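Local coordinates for putative alpha-ketoglutarate-dependent taurine dioxygenase (Burkholderia xenovorans, PDB 5HSX), which is probably an iron(II)- and 2-oxoglutarate-dependent dioxygenase of the TfdA/TauD family, its true substrate still unassigned, at residues 124-129 and 318-323; 132-137 and 291-296; 176-181 and 224-229; 81-86 and 97-102. All coordinates share one frame; numbering follows the deposited sequence.

The four contacts illustrate how chemistry follows place in a cupin-type fold. Interactions 1 and 2 are buried, with centres about 10 Å apart; interaction 3 is partly buried and interaction 4 lies at the surface. Interaction 1 alone is built on a metal, with weak or water-carried polar links and a small apolar patch. Interactions 2 and 3 join antiparallel strands by backbone bonds, the first in the large mixed sheet and the second in a separate sheet. Interaction 4 uses a hydroxyl pair and a bridging water, and its 81-86 loop pairs with 291-296 of interaction 2. The carboxy-terminal helix of interaction 1 touches residues of interactions 3 and 4.

Interaction 1 (124-129 and 318-323); sequences TDVTAA and AAVALN. With NA (sodium ion), chain M.
The metal site brings Asp125 and Asn323 together, and its ligands His123, Asp125 and His273 match the two-histidine, one-carboxylate facial triad of this family, a site consistent with iron(II) although sodium occupies it here. Asp125 gives OD1 to the ion, and the terminal residue Asn323 adds its O at 2.2 Å from the sodium. Chain end and triad therefore share one ion; in family members at work, positions beside the triad serve the co-substrate, dioxygen or water. A water 2.2 Å from the sodium also donates to Asn323 OXT at 2.8 Å, so both oxygens of the terminal carboxylate are tied to the site.

The Asn323 side chain turns back over the loop, CG lying beside its backbone N (chi1 -69°). Its OD1 receives Val126 N at 3.0 Å, a weak bond bent to 123°. OD1 also accepts a hydrogen bond, 2.7 Å, from a water that itself accepts from Ala128 N. Next to these polar links, both branches of Val126 pack on the helix: CG1 meets Ala319 CB at 3.6 Å, and CG2 presses on Val320 CA at 3.5 Å.

Helix 313-322 is thus laid over the turns that follow strand 122-123, with Phe179 of strand 174-179 against Ala128, Ala319 and Asn323, and Tyr99 of strand 99-101 against Val320.

Interaction 2 (132-137 and 291-296); sequences PPWASI and TTLVGD
In Trp134, CG sits between the backbone N and carbonyl carbon (chi1 80°), which swings the indole to the side where Leu293 lies; Leu293 CG lies beside its own backbone N (chi1 -56°) and the chain then runs out straight. The two side chains lie next to each other, pointing the same way. Leu293 CB approaches the indole obliquely, 3.4 Å from Trp134 NE1, and Leu293 CD1 reaches Trp134 CZ2 at 3.5 Å. Near the plane of the indole, at its edge, comes Val294 O, 3.1 Å from Trp134 CD1. A water joins the same edge: it donates to Val294 O and accepts a weak bond from NE1.

Backbone bonds join the strands, and Ser136 packs its CB and OG on Thr292 CG2. Ile137 and Thr291 exchange two nearly straight bonds, with Ile137 N 2.8 Å from Thr291 O. Leu293 N gives to Ala135 O at 2.9 Å, and Trp134 N to Leu293 O in a more bent bond, N-H...O 131°. Past the strands the chains stay close, since Gly295 has no side chain: its CA lies 3.4 Å from Pro132 O in a CA-H...O contact, and a second water donates to both Pro132 O and Asp296 O.

The pair belongs to the large sheet of the cupin-type double-stranded beta-helix, where strand 135-140 has 263-267 as its other partner. Helix 69-77 packs on Ile137 and Thr291, its Ser76 bonding Thr291 OG1, and helix 44-57 packs on the indole of Trp134.

Interaction 3 (176-181 and 224-229); sequences IHRFTP and FLKSIV
Leu225 lies over one face of the His177 ring: its CB is 4.0 Å from the ring centroid and only 15° off the normal, a CH-pi contact, while Leu225 CD1 comes to 3.7 Å from His177 NE2. The ring's rotation is probably held from outside, by a hydrogen bond of ND1 with Thr127 OG1 and an edge-to-face contact with His204. Further along, Phe179 and Phe224 lie side by side, pointing the same way, and touch lightly through Phe179 CD2 and Phe224 CE1.

Strands 174-179 and 225-228 run antiparallel beneath these side chains, and the register slips by one residue between Ile176 and His177, a beta bulge. Ile176 N bonds Ser227 O, Lys226 N bonds Ile176 O at 2.8 Å, and Arg178 N reaches Phe224 O at 3.0 Å. Ser227 N, next to the bulge, is buried with no partner in the model.

On the exposed side, Arg178 and Lys226 meet through their carbons. Lys226, bent at chi2 (-54°), sets CG 3.8 Å from Arg178 CB; its NZ bonds Ser223 O and donates to a water that in turn donates to Arg178 O. Arg178 runs extended, its guanidinium having Ile176 CG2 over one face; its NE donates to a second water, which is 2.8 Å from Ser227 OG. Ile176 crosses Val229 at about a right angle, CD1 against CG2 at 3.7 Å, beside strand 200-209.

Interaction 4 (81-86 and 97-102); sequences ELTLGH and EVYSIS
Tyr99 reaches from strand 99-101 to Thr83 and Gly85 in the loop after helix 69-77. From CB, its CG stands beside the backbone N (chi1 -53°), which turns the ring toward the loop although the first bond does not aim there. CD2 borders Ala321 of helix 313-322. Farther out, CE2 comes to 3.4 Å from Gly85 CA, where the lack of a side chain gives the ring room, and CE1 is 3.6 Å from Thr83 OG1. At the tip, OH is hydrogen-bonded to Thr83 OG1 at 2.8 Å, with that oxygen at the ring edge and in its plane; Gly85 CA is a further neighbour of OH, as is Val320 of the same helix.

Glu97 holds the other end of the contact with carbons. Its chain bends at chi2 (88°), and CG meets Leu84 CD2 at 3.7 Å, the two side chains lying alongside, and Leu82 CB at 4.0 Å. Thr83 O takes a CA-H...O contact from Glu97 CA, and a water lies 2.9 Å from Thr83 O and 2.6 Å from Glu97 O, bridging the backbones.

Strand 99-101 ends the large mixed sheet beside 287-293, where the 81-86 loop also pairs, Thr83 with Thr292. Thr83 OG1 is also bonded to Thr292 OG1, making a row of three hydroxyls. Either of Thr83 and Tyr99 could give the proton between them, so the row may run in more than one sense.

Interaction 1 (124-129 and 318-323)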
loop_
_atom_site.group_PDB
_atom_site.type_symbol
_atom_site.label_atom_id
_atom_site.label_comp_id
_atom_site.label_asym_id
_atom_site.label_seq_id
_atom_site.Cartn_x
_atom_site.Cartn_y
_atom_site.Cartn_z
ATOM N N THR B 124 -10.324 -1.008 12.501
ATOM C CA THR B 124 -11.656 -0.482 12.264
ATOM C C THR B 124 -12.032 0.365 13.477
ATOM O O THR B 124 -11.806 -0.047 14.619
ATOM C CB THR B 124 -12.658 -1.621 12.045
ATOM O OG1 THR B 124 -12.224 -2.442 10.938
ATOM C CG2 THR B 124 -14.035 -1.065 11.733
ATOM N N ASP B 125 -12.566 1.557 13.231
ATOM C CA ASP B 125 -12.722 2.539 14.306
ATOM C C ASP B 125 -13.623 2.051 15.434
ATOM O O ASP B 125 -14.748 1.600 15.202
ATOM C CB ASP B 125 -13.271 3.840 13.735
ATOM C CG ASP B 125 -12.237 4.592 12.938
ATOM O OD1 ASP B 125 -11.048 4.528 13.327
ATOM O OD2 ASP B 125 -12.604 5.222 11.927
ATOM N N VAL B 126 -13.134 2.198 16.671
ATOM C CA VAL B 126 -13.900 1.987 17.898
ATOM C C VAL B 126 -14.542 0.604 17.976
ATOM O O VAL B 126 -15.651 0.464 18.513
ATOM C CB VAL B 126 -14.987 3.078 18.074
ATOM C CG1 VAL B 126 -15.380 3.249 19.549
ATOM C CG2 VAL B 126 -14.534 4.403 17.507
ATOM N N THR B 127 -13.871 -0.437 17.466
ATOM C CA THR B 127 -14.531 -1.734 17.628
ATOM C C THR B 127 -14.435 -2.255 19.052
ATOM O O THR B 127 -15.028 -3.294 19.348
ATOM C CB THR B 127 -13.997 -2.806 16.664
ATOM O OG1 THR B 127 -12.591 -3.004 16.857
ATOM C CG2 THR B 127 -14.292 -2.441 15.209
ATOM N N ALA B 128 -13.719 -1.569 19.949
ATOM C CA ALA B 128 -13.818 -1.951 21.351
ATOM C C ALA B 128 -15.186 -1.633 21.946
ATOM O O ALA B 128 -15.471 -2.071 23.063
ATOM C CB ALA B 128 -12.721 -1.265 22.168
ATOM N N ALA B 129 -16.026 -0.884 21.238
ATOM C CA ALA B 129 -17.369 -0.557 21.701
ATOM C C ALA B 129 -18.383 -1.543 21.128
ATOM O O ALA B 129 -18.154 -2.169 20.092
ATOM C CB ALA B 129 -17.744 0.864 21.291
ATOM N N ALA B 318 -13.831 8.657 24.070
ATOM C CA ALA B 318 -12.392 8.796 23.868
ATOM C C ALA B 318 -11.914 7.911 22.726
ATOM O O ALA B 318 -11.023 8.298 21.959
ATOM C CB ALA B 318 -11.644 8.462 25.160
ATOM N N ALA B 319 -12.502 6.721 22.592
ATOM C CA ALA B 319 -12.153 5.852 21.473
ATOM C C ALA B 319 -12.625 6.446 20.150
ATOM O O ALA B 319 -11.874 6.448 19.164
ATOM C CB ALA B 319 -12.741 4.456 21.684
ATOM N N VAL B 320 -13.860 6.959 20.111
ATOM C CA VAL B 320 -14.346 7.631 18.907
ATOM C C VAL B 320 -13.406 8.765 18.520
ATOM O O VAL B 320 -13.076 8.947 17.341
ATOM C CB VAL B 320 -15.790 8.133 19.111
ATOM C CG1 VAL B 320 -16.212 9.023 17.955
ATOM C CG2 VAL B 320 -16.755 6.961 19.250
ATOM N N ALA B 321 -12.935 9.524 19.509
ATOM C CA ALA B 321 -12.115 10.694 19.220
ATOM C C ALA B 321 -10.702 10.311 18.801
ATOM O O ALA B 321 -10.058 11.049 18.045
ATOM C CB ALA B 321 -12.080 11.620 20.435
ATOM N N LEU B 322 -10.204 9.163 19.260
ATOM C CA LEU B 322 -8.798 8.818 19.083
ATOM C C LEU B 322 -8.536 7.705 18.077
ATOM O O LEU B 322 -7.481 7.716 17.439
ATOM C CB LEU B 322 -8.177 8.422 20.429
ATOM C CG LEU B 322 -8.095 9.518 21.498
ATOM C CD1 LEU B 322 -7.555 8.949 22.801
ATOM C CD2 LEU B 322 -7.236 10.682 21.027
ATOM N N ASN B 323 -9.453 6.751 17.907
ATOM C CA ASN B 323 -9.193 5.611 17.015
ATOM C C ASN B 323 -9.037 6.016 15.551
ATOM O O ASN B 323 -8.368 5.307 14.802
ATOM C CB ASN B 323 -10.302 4.553 17.132
ATOM C CG ASN B 323 -10.278 3.839 18.470
ATOM O OD1 ASN B 323 -11.192 3.087 18.802
ATOM N ND2 ASN B 323 -9.227 4.084 19.256
ATOM O OXT ASN B 323 -9.556 7.032 15.087
HETATM NA NA NA M . -8.932 4.988 12.704
HETATM O O HOH W 1 -11.497 0.588 19.864
HETATM O O HOH W 2 -10.179 6.829 12.398
HETATM O O HOH W 3 -7.036 6.303 12.003
#

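Interaction 2 (132-137 and 291-296)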
loop_
_atom_site.group_PDB
_atom_site.type_symbol
_atom_site.label_atom_id
_atom_site.label_comp_id
_atom_site.label_asym_id
_atom_site.label_seq_id
_atom_site.Cartn_x
_atom_site.Cartn_y
_atom_site.Cartn_z
ATOM N N PRO B 132 -19.947 0.129 17.240
ATOM C CA PRO B 132 -18.957 0.967 16.561
ATOM C C PRO B 132 -19.620 1.861 15.534
ATOM O O PRO B 132 -20.671 1.509 14.964
ATOM C CB PRO B 132 -18.021 -0.059 15.899
ATOM C CG PRO B 132 -18.235 -1.338 16.695
ATOM C CD PRO B 132 -19.702 -1.311 17.020
ATOM N N PRO B 133 -19.044 3.034 15.258
ATOM C CA PRO B 133 -19.639 3.921 14.249
ATOM C C PRO B 133 -19.635 3.248 12.884
ATOM O O PRO B 133 -18.684 2.555 12.518
ATOM C CB PRO B 133 -18.725 5.155 14.270
ATOM C CG PRO B 133 -17.422 4.647 14.817
ATOM C CD PRO B 133 -17.815 3.608 15.838
ATOM N N TRP B 134 -20.720 3.430 12.133
ATOM C CA TRP B 134 -20.776 2.736 10.853
ATOM C C TRP B 134 -19.966 3.432 9.767
ATOM O O TRP B 134 -19.590 2.779 8.788
ATOM C CB TRP B 134 -22.232 2.542 10.413
ATOM C CG TRP B 134 -22.923 3.721 9.790
ATOM C CD1 TRP B 134 -23.734 4.638 10.418
ATOM C CD2 TRP B 134 -22.927 4.069 8.401
ATOM N NE1 TRP B 134 -24.226 5.541 9.498
ATOM C CE2 TRP B 134 -23.741 5.216 8.256
ATOM C CE3 TRP B 134 -22.323 3.517 7.260
ATOM C CZ2 TRP B 134 -23.957 5.826 7.020
ATOM C CZ3 TRP B 134 -22.538 4.128 6.034
ATOM C CH2 TRP B 134 -23.346 5.274 5.925
ATOM N N ALA B 135 -19.671 4.724 9.917
ATOM C CA ALA B 135 -18.944 5.444 8.881
ATOM C C ALA B 135 -18.223 6.624 9.499
ATOM O O ALA B 135 -18.592 7.113 10.572
ATOM C CB ALA B 135 -19.877 5.948 7.772
ATOM N N SER B 136 -17.207 7.101 8.789
ATOM C CA SER B 136 -16.540 8.338 9.162
ATOM C C SER B 136 -16.331 9.182 7.913
ATOM O O SER B 136 -16.194 8.656 6.804
ATOM C CB SER B 136 -15.194 8.072 9.855
ATOM O OG SER B 136 -15.254 6.915 10.681
ATOM N N ILE B 137 -16.293 10.497 8.110
ATOM C CA ILE B 137 -16.061 11.459 7.042
ATOM C C ILE B 137 -14.911 12.351 7.481
ATOM O O ILE B 137 -15.059 13.147 8.417
ATOM C CB ILE B 137 -17.315 12.287 6.730
ATOM C CG1 ILE B 137 -18.439 11.359 6.268
ATOM C CG2 ILE B 137 -16.996 13.363 5.682
ATOM C CD1 ILE B 137 -19.790 11.969 6.318
ATOM N N THR B 291 -15.815 13.662 11.208
ATOM C CA THR B 291 -17.093 13.367 11.837
ATOM C C THR B 291 -17.322 11.870 11.710
ATOM O O THR B 291 -16.756 11.218 10.825
ATOM C CB THR B 291 -18.238 14.130 11.171
ATOM O OG1 THR B 291 -18.279 13.787 9.779
ATOM C CG2 THR B 291 -18.044 15.642 11.315
ATOM N N THR B 292 -18.125 11.300 12.608
ATOM C CA THR B 292 -18.463 9.892 12.450
ATOM C C THR B 292 -19.946 9.700 12.733
ATOM O O THR B 292 -20.582 10.499 13.430
ATOM C CB THR B 292 -17.600 8.942 13.325
ATOM O OG1 THR B 292 -18.113 8.858 14.649
ATOM C CG2 THR B 292 -16.141 9.403 13.403
ATOM N N LEU B 293 -20.492 8.650 12.142
ATOM C CA LEU B 293 -21.919 8.378 12.169
ATOM C C LEU B 293 -22.200 7.192 13.081
ATOM O O LEU B 293 -21.519 6.164 12.994
ATOM C CB LEU B 293 -22.436 8.109 10.756
ATOM C CG LEU B 293 -22.164 9.219 9.732
ATOM C CD1 LEU B 293 -22.748 8.849 8.370
ATOM C CD2 LEU B 293 -22.726 10.553 10.208
ATOM N N VAL B 294 -23.218 7.341 13.936
ATOM C CA VAL B 294 -23.572 6.321 14.924
ATOM C C VAL B 294 -23.998 5.035 14.228
ATOM O O VAL B 294 -24.832 5.052 13.317
ATOM C CB VAL B 294 -24.691 6.858 15.837
ATOM C CG1 VAL B 294 -25.168 5.792 16.831
ATOM C CG2 VAL B 294 -24.225 8.127 16.568
ATOM N N GLY B 295 -23.431 3.907 14.664
ATOM C CA GLY B 295 -23.728 2.614 14.092
ATOM C C GLY B 295 -24.555 1.755 15.039
ATOM O O GLY B 295 -24.799 2.101 16.193
ATOM N N ASP B 296 -24.989 0.610 14.519
ATOM C CA ASP B 296 -25.785 -0.346 15.276
ATOM C C ASP B 296 -24.889 -1.447 15.849
ATOM O O ASP B 296 -23.681 -1.492 15.607
ATOM C CB ASP B 296 -26.881 -0.930 14.386
ATOM C CG ASP B 296 -28.065 0.011 14.227
ATOM O OD1 ASP B 296 -28.485 0.616 15.239
ATOM O OD2 ASP B 296 -28.575 0.149 13.095
HETATM O O HOH W 4 -21.648 -0.606 13.869
HETATM O O HOH W 5 -25.978 6.905 11.631
#

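Interaction 3 (176-181 and 224-229)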
loop_
_atom_site.group_PDB
_atom_site.type_symbol
_atom_site.label_atom_id
_atom_site.label_comp_id
_atom_site.label_asym_id
_atom_site.label_seq_id
_atom_site.Cartn_x
_atom_site.Cartn_y
_atom_site.Cartn_z
ATOM N N ILE B 176 -12.709 -10.901 21.260
ATOM C CA ILE B 176 -12.705 -9.860 22.281
ATOM C C ILE B 176 -11.912 -8.668 21.760
ATOM O O ILE B 176 -10.726 -8.800 21.442
ATOM C CB ILE B 176 -12.111 -10.375 23.601
ATOM C CG1 ILE B 176 -12.870 -11.614 24.091
ATOM C CG2 ILE B 176 -12.090 -9.242 24.646
ATOM C CD1 ILE B 176 -14.353 -11.374 24.387
ATOM N N HIS B 177 -12.556 -7.503 21.701
ATOM C CA HIS B 177 -11.906 -6.248 21.337
ATOM C C HIS B 177 -11.731 -5.391 22.584
ATOM O O HIS B 177 -12.660 -5.267 23.393
ATOM C CB HIS B 177 -12.726 -5.472 20.300
ATOM C CG HIS B 177 -12.960 -6.211 19.013
ATOM N ND1 HIS B 177 -12.663 -5.664 17.782
ATOM C CD2 HIS B 177 -13.474 -7.441 18.763
ATOM C CE1 HIS B 177 -12.973 -6.527 16.830
ATOM N NE2 HIS B 177 -13.473 -7.612 17.398
ATOM N N ARG B 178 -10.544 -4.802 22.744
ATOM C CA ARG B 178 -10.212 -4.010 23.924
ATOM C C ARG B 178 -9.573 -2.695 23.512
ATOM O O ARG B 178 -8.829 -2.627 22.529
ATOM C CB ARG B 178 -9.235 -4.743 24.866
ATOM C CG ARG B 178 -9.743 -6.059 25.430
ATOM C CD ARG B 178 -8.677 -6.724 26.307
ATOM N NE ARG B 178 -9.026 -8.105 26.626
ATOM C CZ ARG B 178 -9.776 -8.462 27.667
ATOM N NH1 ARG B 178 -10.242 -7.535 28.494
ATOM N NH2 ARG B 178 -10.054 -9.743 27.885
ATOM N N PHE B 179 -9.848 -1.660 24.298
ATOM C CA PHE B 179 -9.166 -0.384 24.155
ATOM C C PHE B 179 -9.010 0.234 25.534
ATOM O O PHE B 179 -9.946 0.218 26.339
ATOM C CB PHE B 179 -9.923 0.571 23.229
ATOM C CG PHE B 179 -9.335 1.949 23.176
ATOM C CD1 PHE B 179 -9.969 3.010 23.801
ATOM C CD2 PHE B 179 -8.140 2.180 22.510
ATOM C CE1 PHE B 179 -9.422 4.288 23.760
ATOM C CE2 PHE B 179 -7.590 3.451 22.461
ATOM C CZ PHE B 179 -8.232 4.506 23.088
ATOM N N THR B 180 -7.821 0.763 25.796
ATOM C CA THR B 180 -7.527 1.470 27.042
ATOM C C THR B 180 -7.222 2.923 26.716
ATOM O O THR B 180 -6.178 3.208 26.098
ATOM C CB THR B 180 -6.350 0.826 27.774
ATOM O OG1 THR B 180 -6.697 -0.514 28.145
ATOM C CG2 THR B 180 -5.989 1.626 29.024
ATOM N N PRO B 181 -8.094 3.866 27.081
ATOM C CA PRO B 181 -7.818 5.269 26.777
ATOM C C PRO B 181 -6.623 5.765 27.569
ATOM O O PRO B 181 -6.354 5.280 28.681
ATOM C CB PRO B 181 -9.112 5.988 27.207
ATOM C CG PRO B 181 -10.148 4.913 27.335
ATOM C CD PRO B 181 -9.401 3.681 27.735
ATOM N N PHE B 224 -7.430 -3.618 17.720
ATOM C CA PHE B 224 -8.291 -3.765 18.890
ATOM C C PHE B 224 -8.680 -5.197 19.201
ATOM O O PHE B 224 -8.928 -5.508 20.373
ATOM C CB PHE B 224 -9.556 -2.923 18.711
ATOM C CG PHE B 224 -9.251 -1.490 18.409
ATOM C CD1 PHE B 224 -8.228 -0.840 19.103
ATOM C CD2 PHE B 224 -9.916 -0.813 17.399
ATOM C CE1 PHE B 224 -7.899 0.474 18.822
ATOM C CE2 PHE B 224 -9.599 0.507 17.109
ATOM C CZ PHE B 224 -8.584 1.152 17.822
ATOM N N LEU B 225 -8.722 -6.074 18.199
ATOM C CA LEU B 225 -9.093 -7.466 18.444
ATOM C C LEU B 225 -7.935 -8.186 19.132
ATOM O O LEU B 225 -6.815 -8.230 18.607
ATOM C CB LEU B 225 -9.478 -8.146 17.130
ATOM C CG LEU B 225 -9.719 -9.659 17.132
ATOM C CD1 LEU B 225 -10.807 -10.087 18.172
ATOM C CD2 LEU B 225 -10.100 -10.127 15.718
ATOM N N LYS B 226 -8.193 -8.725 20.323
ATOM C CA LYS B 226 -7.134 -9.273 21.166
ATOM C C LYS B 226 -7.112 -10.787 21.215
ATOM O O LYS B 226 -6.030 -11.380 21.313
ATOM C CB LYS B 226 -7.274 -8.740 22.603
ATOM C CG LYS B 226 -7.319 -7.226 22.694
ATOM C CD LYS B 226 -6.124 -6.598 22.009
ATOM C CE LYS B 226 -6.107 -5.080 22.204
ATOM N NZ LYS B 226 -4.916 -4.504 21.508
ATOM N N SER B 227 -8.279 -11.434 21.171
ATOM C CA SER B 227 -8.318 -12.878 21.322
ATOM C C SER B 227 -9.603 -13.424 20.712
ATOM O O SER B 227 -10.607 -12.715 20.581
ATOM C CB SER B 227 -8.227 -13.281 22.793
ATOM O OG SER B 227 -9.335 -12.764 23.524
ATOM N N ILE B 228 -9.559 -14.707 20.380
ATOM C CA ILE B 228 -10.714 -15.445 19.876
ATOM C C ILE B 228 -11.310 -16.227 21.037
ATOM O O ILE B 228 -10.589 -16.938 21.745
ATOM C CB ILE B 228 -10.304 -16.374 18.721
ATOM C CG1 ILE B 228 -9.819 -15.537 17.525
ATOM C CG2 ILE B 228 -11.476 -17.313 18.320
ATOM C CD1 ILE B 228 -9.255 -16.376 16.356
ATOM N N VAL B 229 -12.625 -16.095 21.238
ATOM C CA VAL B 229 -13.284 -16.732 22.377
ATOM C C VAL B 229 -13.282 -18.245 22.207
ATOM O O VAL B 229 -13.560 -18.766 21.118
ATOM C CB VAL B 229 -14.717 -16.196 22.530
ATOM C CG1 VAL B 229 -15.447 -16.936 23.640
ATOM C CG2 VAL B 229 -14.679 -14.694 22.814
HETATM O O HOH W 6 -8.570 -10.889 25.416
HETATM O O HOH W 7 -6.193 -1.850 22.168
#

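Interaction 4 (81-86 and 97-102)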
loop_
_atom_site.group_PDB
_atom_site.type_symbol
_atom_site.label_atom_id
_atom_site.label_comp_id
_atom_site.label_asym_id
_atom_site.label_seq_id
_atom_site.Cartn_x
_atom_site.Cartn_y
_atom_site.Cartn_z
ATOM N N GLU B 81 -26.779 9.760 11.897
ATOM C CA GLU B 81 -26.689 10.542 13.126
ATOM C C GLU B 81 -25.224 10.754 13.487
ATOM O O GLU B 81 -24.439 9.800 13.499
ATOM C CB GLU B 81 -27.398 9.836 14.283
ATOM C CG GLU B 81 -28.891 9.924 14.264
ATOM C CD GLU B 81 -29.354 11.336 14.516
ATOM O OE1 GLU B 81 -29.635 12.046 13.530
ATOM O OE2 GLU B 81 -29.403 11.739 15.698
ATOM N N LEU B 82 -24.865 11.994 13.804
ATOM C CA LEU B 82 -23.484 12.303 14.158
ATOM C C LEU B 82 -23.182 11.849 15.580
ATOM O O LEU B 82 -23.996 12.031 16.487
ATOM C CB LEU B 82 -23.232 13.809 14.041
ATOM C CG LEU B 82 -22.990 14.490 12.688
ATOM C CD1 LEU B 82 -21.728 13.967 12.077
ATOM C CD2 LEU B 82 -24.155 14.325 11.725
ATOM N N THR B 83 -21.995 11.279 15.787
ATOM C CA THR B 83 -21.535 11.067 17.151
ATOM C C THR B 83 -21.170 12.407 17.780
ATOM O O THR B 83 -20.781 13.355 17.093
ATOM C CB THR B 83 -20.330 10.114 17.190
ATOM O OG1 THR B 83 -19.188 10.759 16.623
ATOM C CG2 THR B 83 -20.627 8.851 16.400
ATOM N N LEU B 84 -21.336 12.492 19.096
ATOM C CA LEU B 84 -21.052 13.697 19.863
ATOM C C LEU B 84 -19.847 13.425 20.749
ATOM O O LEU B 84 -19.834 12.445 21.503
ATOM C CB LEU B 84 -22.272 14.117 20.685
ATOM C CG LEU B 84 -23.487 14.360 19.790
ATOM C CD1 LEU B 84 -24.732 14.588 20.619
ATOM C CD2 LEU B 84 -23.248 15.542 18.865
ATOM N N GLY B 85 -18.851 14.303 20.665
ATOM C CA GLY B 85 -17.469 13.948 20.940
ATOM C C GLY B 85 -17.061 13.805 22.389
ATOM O O GLY B 85 -17.867 13.489 23.271
ATOM N N HIS B 86 -15.759 14.020 22.630
ATOM C CA HIS B 86 -15.024 13.880 23.874
ATOM C C HIS B 86 -14.602 15.252 24.389
ATOM O O HIS B 86 -14.215 16.118 23.596
ATOM C CB HIS B 86 -13.778 12.998 23.677
ATOM C CG HIS B 86 -13.101 12.610 24.956
ATOM N ND1 HIS B 86 -12.112 13.374 25.537
ATOM C CD2 HIS B 86 -13.282 11.545 25.773
ATOM C CE1 HIS B 86 -11.708 12.795 26.654
ATOM N NE2 HIS B 86 -12.402 11.683 26.820
ATOM N N GLU B 97 -19.448 17.540 17.316
ATOM C CA GLU B 97 -19.454 16.492 16.302
ATOM C C GLU B 97 -18.133 16.363 15.571
ATOM O O GLU B 97 -17.941 15.381 14.849
ATOM C CB GLU B 97 -20.540 16.750 15.252
ATOM C CG GLU B 97 -21.893 17.136 15.809
ATOM C CD GLU B 97 -22.032 18.631 16.025
ATOM O OE1 GLU B 97 -23.179 19.078 16.217
ATOM O OE2 GLU B 97 -21.004 19.355 16.008
ATOM N N VAL B 98 -17.234 17.331 15.707
ATOM C CA VAL B 98 -16.047 17.415 14.863
ATOM C C VAL B 98 -14.816 17.106 15.702
ATOM O O VAL B 98 -14.612 17.705 16.764
ATOM C CB VAL B 98 -15.937 18.796 14.202
ATOM C CG1 VAL B 98 -14.714 18.852 13.298
ATOM C CG2 VAL B 98 -17.206 19.091 13.418
ATOM N N TYR B 99 -13.995 16.179 15.217
ATOM C CA TYR B 99 -12.774 15.763 15.893
ATOM C C TYR B 99 -11.573 16.279 15.119
ATOM O O TYR B 99 -11.483 16.082 13.902
ATOM C CB TYR B 99 -12.705 14.241 16.011
ATOM C CG TYR B 99 -13.939 13.651 16.644
ATOM C CD1 TYR B 99 -15.003 13.217 15.859
ATOM C CD2 TYR B 99 -14.052 13.541 18.022
ATOM C CE1 TYR B 99 -16.144 12.684 16.432
ATOM C CE2 TYR B 99 -15.189 13.009 18.605
ATOM C CZ TYR B 99 -16.232 12.585 17.805
ATOM O OH TYR B 99 -17.367 12.052 18.370
ATOM N N SER B 100 -10.653 16.921 15.829
ATOM C CA SER B 100 -9.451 17.482 15.221
ATOM C C SER B 100 -8.369 16.412 15.145
ATOM O O SER B 100 -8.126 15.697 16.121
ATOM C CB SER B 100 -8.967 18.685 16.033
ATOM O OG SER B 100 -7.765 19.222 15.506
ATOM N N ILE B 101 -7.738 16.291 13.977
ATOM C CA ILE B 101 -6.616 15.380 13.760
ATOM C C ILE B 101 -5.427 16.224 13.318
ATOM O O ILE B 101 -5.452 16.828 12.236
ATOM C CB ILE B 101 -6.936 14.293 12.724
ATOM C CG1 ILE B 101 -7.865 13.233 13.312
ATOM C CG2 ILE B 101 -5.655 13.636 12.222
ATOM C CD1 ILE B 101 -9.296 13.414 12.937
ATOM N N SER B 102 -4.395 16.284 14.152
ATOM C CA SER B 102 -3.190 17.023 13.794
ATOM C C SER B 102 -1.933 16.352 14.338
ATOM O O SER B 102 -0.820 16.665 13.914
ATOM C CB SER B 102 -3.279 18.467 14.297
ATOM O OG SER B 102 -3.583 18.509 15.679
HETATM O O HOH W 8 -19.190 13.104 14.633
#